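PDB 1PG6: hypothetical protein SpyM3_0169 from Streptococcus pyogenes, which is of unknown function but belongs to the AIM24 family of the cupin clan, whose namesake is linked to mitochondrial biogenesis, and binds calcium ions in the crystal. Local coordinates for residues R188-D193 with G218-Q223; M13-D18 with I103-L108. All coordinates share one frame; numbering follows the deposited sequence.

How the interactions relate
The two contacts lie in series along the chain: both segments of interaction 2 (13-18 and 103-108) come before interaction 1 (188-193 with 218-223). Neither has a hydrogen bond across the join. Interaction 2 brings the edge strand 14-17 of a four-stranded antiparallel sheet against the edge strand 103-108 of a six-stranded one through apolar side chains; in interaction 1 a leucine just before strand 191-195 packs on the corner leading into strand 219-223 of a second six-stranded sheet. Their centres are about 19 Å apart, yet Tyr221 OH packs 3.5 Å from Leu106 CD2, so strands 219-223 and 103-108 of the two six-stranded sheets touch there, within one AIM24-family region.

Interaction 1. Residues R188-D193 with G218-Q223; sequences RELDYD and GEIYIQ
Leu190 and Gly218 meet where two sheets of the fold part company: Leu190 directly precedes strand 191-195 of the three-stranded sheet, and Gly218 sits at the corner from which the chain passes into strand 219-223 of a six-stranded sheet. The leucine side chain spans the gap, its CB directed at the other segment. With CG anti to the carbonyl carbon (chi1 -76°), the isobutyl group lies over the glycine backbone, and CG comes 3.8 Å from Gly218 CA. The two methyls then divide the work. CD2 rests on the peptide nitrogen, 3.6 Å from Gly218 N, while CD1 reaches further along the strand, 3.6 Å from Glu219 O. The same CD1 meets Ile220 CG1 at 3.9 Å, the branch that chi1 of -63° places beside the isoleucine backbone N. Gly218 has two reasons to lack a side chain: its backbone conformation would jam a CB against the preceding carbonyl O, and the leucine CG already fills that direction. At the polar margin Glu189 OE2 and Glu219 OE1 stand 5.0 Å apart, but both form salt bridges with Lys111, which probably offsets their like charges. No hydrogen bond crosses between the segments, so this buried join rests on van der Waals packing of the leucine methyls against peptide atoms and Ile220, while Lys111 ties the two acidic residues together at the margin.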
loop_
_atom_site.group_PDB
_atom_site.type_symbol
_atom_site.label_atom_id
_atom_site.label_comp_id
_atom_site.label_asym_id
_atom_site.label_seq_id
_atom_site.Cartn_x
_atom_site.Cartn_y
_atom_site.Cartn_z
ATOM N N ARG A 188 10.771 0.525 -8.194
ATOM C CA ARG A 188 10.178 1.050 -9.417
ATOM C C ARG A 188 11.114 0.793 -10.594
ATOM O O ARG A 188 10.674 0.668 -11.736
ATOM C CB ARG A 188 9.924 2.547 -9.278
ATOM C CG ARG A 188 9.119 3.123 -10.423
ATOM C CD ARG A 188 8.991 4.614 -10.280
ATOM N NE ARG A 188 10.280 5.271 -10.424
ATOM C CZ ARG A 188 10.466 6.578 -10.283
ATOM N NH1 ARG A 188 9.440 7.367 -9.993
ATOM N NH2 ARG A 188 11.679 7.093 -10.432
ATOM N N GLU A 189 12.403 0.709 -10.288
ATOM C CA GLU A 189 13.445 0.473 -11.276
ATOM C C GLU A 189 13.363 -0.919 -11.929
ATOM O O GLU A 189 13.919 -1.150 -13.008
ATOM C CB GLU A 189 14.804 0.687 -10.598
ATOM C CG GLU A 189 14.854 0.124 -9.162
ATOM C CD GLU A 189 14.996 1.184 -8.063
ATOM O OE1 GLU A 189 14.117 2.085 -7.921
ATOM O OE2 GLU A 189 16.003 1.102 -7.308
ATOM N N LEU A 190 12.662 -1.846 -11.281
ATOM C CA LEU A 190 12.513 -3.204 -11.809
ATOM C C LEU A 190 11.467 -3.274 -12.918
ATOM O O LEU A 190 10.577 -2.428 -13.005
ATOM C CB LEU A 190 12.092 -4.172 -10.691
ATOM C CG LEU A 190 13.134 -4.649 -9.676
ATOM C CD1 LEU A 190 12.440 -5.254 -8.459
ATOM C CD2 LEU A 190 14.042 -5.670 -10.328
ATOM N N ASP A 191 11.590 -4.280 -13.775
ATOM C CA ASP A 191 10.612 -4.489 -14.832
ATOM C C ASP A 191 9.635 -5.493 -14.236
ATOM O O ASP A 191 10.052 -6.508 -13.680
ATOM C CB ASP A 191 11.277 -5.079 -16.076
ATOM C CG ASP A 191 12.265 -4.124 -16.712
ATOM O OD1 ASP A 191 13.330 -3.872 -16.108
ATOM O OD2 ASP A 191 11.974 -3.617 -17.814
ATOM N N TYR A 192 8.341 -5.215 -14.330
ATOM C CA TYR A 192 7.364 -6.133 -13.766
ATOM C C TYR A 192 6.186 -6.352 -14.699
ATOM O O TYR A 192 5.896 -5.524 -15.564
ATOM C CB TYR A 192 6.859 -5.602 -12.424
ATOM C CG TYR A 192 5.698 -4.644 -12.543
ATOM C CD1 TYR A 192 4.386 -5.099 -12.441
ATOM C CD2 TYR A 192 5.911 -3.284 -12.760
ATOM C CE1 TYR A 192 3.312 -4.226 -12.546
ATOM C CE2 TYR A 192 4.844 -2.399 -12.871
ATOM C CZ TYR A 192 3.547 -2.877 -12.759
ATOM O OH TYR A 192 2.487 -2.009 -12.837
ATOM N N ASP A 193 5.506 -7.474 -14.503
ATOM C CA ASP A 193 4.350 -7.822 -15.309
ATOM C C ASP A 193 3.434 -8.762 -14.541
ATOM O O ASP A 193 3.804 -9.900 -14.251
ATOM C CB ASP A 193 4.793 -8.497 -16.610
ATOM C CG ASP A 193 3.619 -8.947 -17.464
ATOM O OD1 ASP A 193 3.843 -9.694 -18.438
ATOM O OD2 ASP A 193 2.476 -8.551 -17.163
ATOM N N GLY A 218 16.815 -4.585 -8.244
ATOM C CA GLY A 218 15.956 -3.932 -7.273
ATOM C C GLY A 218 15.496 -4.866 -6.170
ATOM O O GLY A 218 15.852 -6.045 -6.154
ATOM N N GLU A 219 14.706 -4.339 -5.239
ATOM C CA GLU A 219 14.205 -5.151 -4.134
ATOM C C GLU A 219 12.738 -5.519 -4.304
ATOM O O GLU A 219 11.954 -4.774 -4.889
ATOM C CB GLU A 219 14.388 -4.418 -2.801
ATOM C CG GLU A 219 15.834 -4.179 -2.393
ATOM C CD GLU A 219 16.548 -3.201 -3.301
ATOM O OE1 GLU A 219 16.030 -2.075 -3.480
ATOM O OE2 GLU A 219 17.628 -3.555 -3.827
ATOM N N ILE A 220 12.381 -6.688 -3.788
ATOM C CA ILE A 220 11.010 -7.174 -3.838
ATOM C C ILE A 220 10.655 -7.551 -2.407
ATOM O O ILE A 220 11.363 -8.338 -1.785
ATOM C CB ILE A 220 10.889 -8.440 -4.713
ATOM C CG1 ILE A 220 11.274 -8.116 -6.158
ATOM C CG2 ILE A 220 9.471 -8.981 -4.649
ATOM C CD1 ILE A 220 11.509 -9.348 -7.002
ATOM N N TYR A 221 9.584 -6.974 -1.874
ATOM C CA TYR A 221 9.157 -7.300 -0.519
ATOM C C TYR A 221 7.952 -8.205 -0.620
ATOM O O TYR A 221 6.936 -7.837 -1.208
ATOM C CB TYR A 221 8.798 -6.032 0.261
ATOM C CG TYR A 221 9.998 -5.173 0.546
ATOM C CD1 TYR A 221 10.756 -5.358 1.705
ATOM C CD2 TYR A 221 10.425 -4.221 -0.378
ATOM C CE1 TYR A 221 11.913 -4.615 1.933
ATOM C CE2 TYR A 221 11.582 -3.476 -0.155
ATOM C CZ TYR A 221 12.317 -3.677 0.990
ATOM O OH TYR A 221 13.472 -2.947 1.183
ATOM N N ILE A 222 8.071 -9.407 -0.081
ATOM C CA ILE A 222 6.950 -10.327 -0.123
ATOM C C ILE A 222 6.430 -10.555 1.284
ATOM O O ILE A 222 7.122 -10.277 2.264
ATOM C CB ILE A 222 7.337 -11.682 -0.742
ATOM C CG1 ILE A 222 8.413 -12.359 0.102
ATOM C CG2 ILE A 222 7.830 -11.479 -2.168
ATOM C CD1 ILE A 222 8.668 -13.801 -0.282
ATOM N N GLN A 223 5.201 -11.045 1.375
ATOM C CA GLN A 223 4.579 -11.320 2.664
ATOM C C GLN A 223 4.286 -12.818 2.708
ATOM O O GLN A 223 4.084 -13.441 1.675
ATOM C CB GLN A 223 3.296 -10.495 2.832
ATOM C CG GLN A 223 2.195 -10.807 1.825
ATOM C CD GLN A 223 0.991 -9.883 1.950
ATOM O OE1 GLN A 223 -0.114 -10.218 1.505
ATOM N NE2 GLN A 223 1.198 -8.712 2.531
#

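Interaction 2. Residues M13-D18 with I103-L108; sequences MRFTID and IVALEL
Two edge strands face one another across a junction between sheets, strand 14-17 from a four-stranded antiparallel sheet and strand 103-108 from a six-stranded one. Their axes approach to 9.0 Å, too far apart for backbone pairing, with 149° between their N-to-C directions, and side chains bridge the interval. Alternate residues supply it: Phe15 and Ile17 point across from one strand, Ile103 and Ala105 from the other. Ile17 reaches out through its longer branch, and its CD1 presses on Ile103 CG2 at 3.4 Å, tighter than a usual carbon-carbon contact. The two isoleucines cross at a slant, and different branches do the touching: with CG1 of Ile103 beside the backbone N (chi1 -64°), CG2 stands anti to that N and meets the partner, which offers the end of its CG1 arm. The Ile17 CD1 also lies 4.4 Å from Ala105 CB. Phe15 adds two ring atoms, CZ 3.5 Å and CE1 3.6 Å from Ala105 CB; the methyl meets the ring obliquely. Pro24 touches both isoleucines, and Val26 of the adjoining strand 26-30 touches Phe15 and Ile17. The Ile103 side chain is about 6 Å from a bound calcium ion. Here two edge strands of separate antiparallel sheets meet through apolar side chains instead of pairing their backbones, in a beta-rich fold consistent with the cupin clan.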
loop_
_atom_site.group_PDB
_atom_site.type_symbol
_atom_site.label_atom_id
_atom_site.label_comp_id
_atom_site.label_asym_id
_atom_site.label_seq_id
_atom_site.Cartn_x
_atom_site.Cartn_y
_atom_site.Cartn_z
HETATM N N MSE A 13 7.859 13.996 8.111
HETATM C CA MSE A 13 7.184 13.491 9.296
HETATM C C MSE A 13 8.159 12.605 10.060
HETATM O O MSE A 13 9.078 12.032 9.473
HETATM C CB MSE A 13 5.964 12.660 8.897
HETATM C CG MSE A 13 6.320 11.465 8.022
HETATM SE SE MSE A 13 4.835 10.299 7.613
HETATM C CE MSE A 13 5.401 8.740 8.579
ATOM N N ARG A 14 7.971 12.501 11.370
ATOM C CA ARG A 14 8.825 11.644 12.178
ATOM C C ARG A 14 7.928 10.509 12.653
ATOM O O ARG A 14 6.852 10.749 13.201
ATOM C CB ARG A 14 9.399 12.408 13.373
ATOM C CG ARG A 14 10.639 11.747 13.965
ATOM C CD ARG A 14 11.286 12.595 15.054
ATOM N NE ARG A 14 10.649 12.409 16.353
ATOM C CZ ARG A 14 10.690 11.277 17.050
ATOM N NH1 ARG A 14 11.340 10.224 16.571
ATOM N NH2 ARG A 14 10.086 11.197 18.228
ATOM N N PHE A 15 8.359 9.274 12.430
ATOM C CA PHE A 15 7.555 8.126 12.825
ATOM C C PHE A 15 8.298 7.172 13.747
ATOM O O PHE A 15 9.522 7.211 13.853
ATOM C CB PHE A 15 7.084 7.372 11.578
ATOM C CG PHE A 15 8.202 6.760 10.784
ATOM C CD1 PHE A 15 8.623 5.458 11.037
ATOM C CD2 PHE A 15 8.861 7.498 9.809
ATOM C CE1 PHE A 15 9.685 4.902 10.332
ATOM C CE2 PHE A 15 9.925 6.949 9.099
ATOM C CZ PHE A 15 10.338 5.651 9.360
ATOM N N THR A 16 7.538 6.318 14.420
ATOM C CA THR A 16 8.104 5.325 15.316
ATOM C C THR A 16 7.254 4.066 15.221
ATOM O O THR A 16 6.124 4.032 15.713
ATOM C CB THR A 16 8.119 5.809 16.784
ATOM O OG1 THR A 16 8.951 6.970 16.906
ATOM C CG2 THR A 16 8.656 4.714 17.699
ATOM N N ILE A 17 7.790 3.045 14.556
ATOM C CA ILE A 17 7.093 1.770 14.423
ATOM C C ILE A 17 7.428 0.989 15.681
ATOM O O ILE A 17 8.597 0.828 16.029
ATOM C CB ILE A 17 7.580 0.968 13.194
ATOM C CG1 ILE A 17 7.216 1.700 11.902
ATOM C CG2 ILE A 17 6.946 -0.420 13.191
ATOM C CD1 ILE A 17 7.764 1.030 10.648
ATOM N N ASP A 18 6.402 0.520 16.379
ATOM C CA ASP A 18 6.628 -0.238 17.602
ATOM C C ASP A 18 7.504 -1.461 17.300
ATOM O O ASP A 18 7.247 -2.183 16.340
ATOM C CB ASP A 18 5.289 -0.689 18.180
ATOM C CG ASP A 18 5.356 -0.912 19.663
ATOM O OD1 ASP A 18 5.092 0.050 20.416
ATOM O OD2 ASP A 18 5.690 -2.042 20.073
ATOM N N ILE A 103 5.130 -3.794 9.362
ATOM C CA ILE A 103 5.208 -2.513 8.674
ATOM C C ILE A 103 6.665 -2.310 8.290
ATOM O O ILE A 103 7.566 -2.650 9.054
ATOM C CB ILE A 103 4.770 -1.342 9.592
ATOM C CG1 ILE A 103 3.294 -1.502 9.967
ATOM C CG2 ILE A 103 4.992 -0.002 8.886
ATOM C CD1 ILE A 103 2.816 -0.512 11.023
ATOM N N VAL A 104 6.895 -1.778 7.097
ATOM C CA VAL A 104 8.251 -1.512 6.646
ATOM C C VAL A 104 8.288 -0.075 6.147
ATOM O O VAL A 104 7.381 0.369 5.440
ATOM C CB VAL A 104 8.681 -2.491 5.512
ATOM C CG1 VAL A 104 7.713 -2.413 4.341
ATOM C CG2 VAL A 104 10.098 -2.186 5.064
ATOM N N ALA A 105 9.319 0.657 6.550
ATOM C CA ALA A 105 9.477 2.048 6.138
ATOM C C ALA A 105 10.527 2.098 5.037
ATOM O O ALA A 105 11.606 1.527 5.173
ATOM C CB ALA A 105 9.916 2.898 7.323
ATOM N N LEU A 106 10.206 2.785 3.951
ATOM C CA LEU A 106 11.115 2.900 2.826
ATOM C C LEU A 106 11.358 4.370 2.491
ATOM O O LEU A 106 10.409 5.145 2.326
ATOM C CB LEU A 106 10.524 2.158 1.624
ATOM C CG LEU A 106 10.298 0.648 1.825
ATOM C CD1 LEU A 106 9.496 0.075 0.663
ATOM C CD2 LEU A 106 11.644 -0.063 1.929
ATOM N N GLU A 107 12.633 4.746 2.405
ATOM C CA GLU A 107 13.032 6.117 2.096
ATOM C C GLU A 107 12.877 6.369 0.601
ATOM O O GLU A 107 13.336 5.579 -0.223
ATOM C CB GLU A 107 14.490 6.343 2.509
ATOM C CG GLU A 107 15.003 7.768 2.309
ATOM C CD GLU A 107 14.421 8.759 3.301
ATOM O OE1 GLU A 107 14.840 9.939 3.285
ATOM O OE2 GLU A 107 13.544 8.365 4.100
ATOM N N LEU A 108 12.232 7.475 0.254
ATOM C CA LEU A 108 12.009 7.804 -1.145
ATOM C C LEU A 108 12.945 8.903 -1.636
ATOM O O LEU A 108 13.252 9.844 -0.909
ATOM C CB LEU A 108 10.557 8.227 -1.356
ATOM C CG LEU A 108 9.491 7.254 -0.835
ATOM C CD1 LEU A 108 8.110 7.840 -1.078
ATOM C CD2 LEU A 108 9.632 5.908 -1.525
#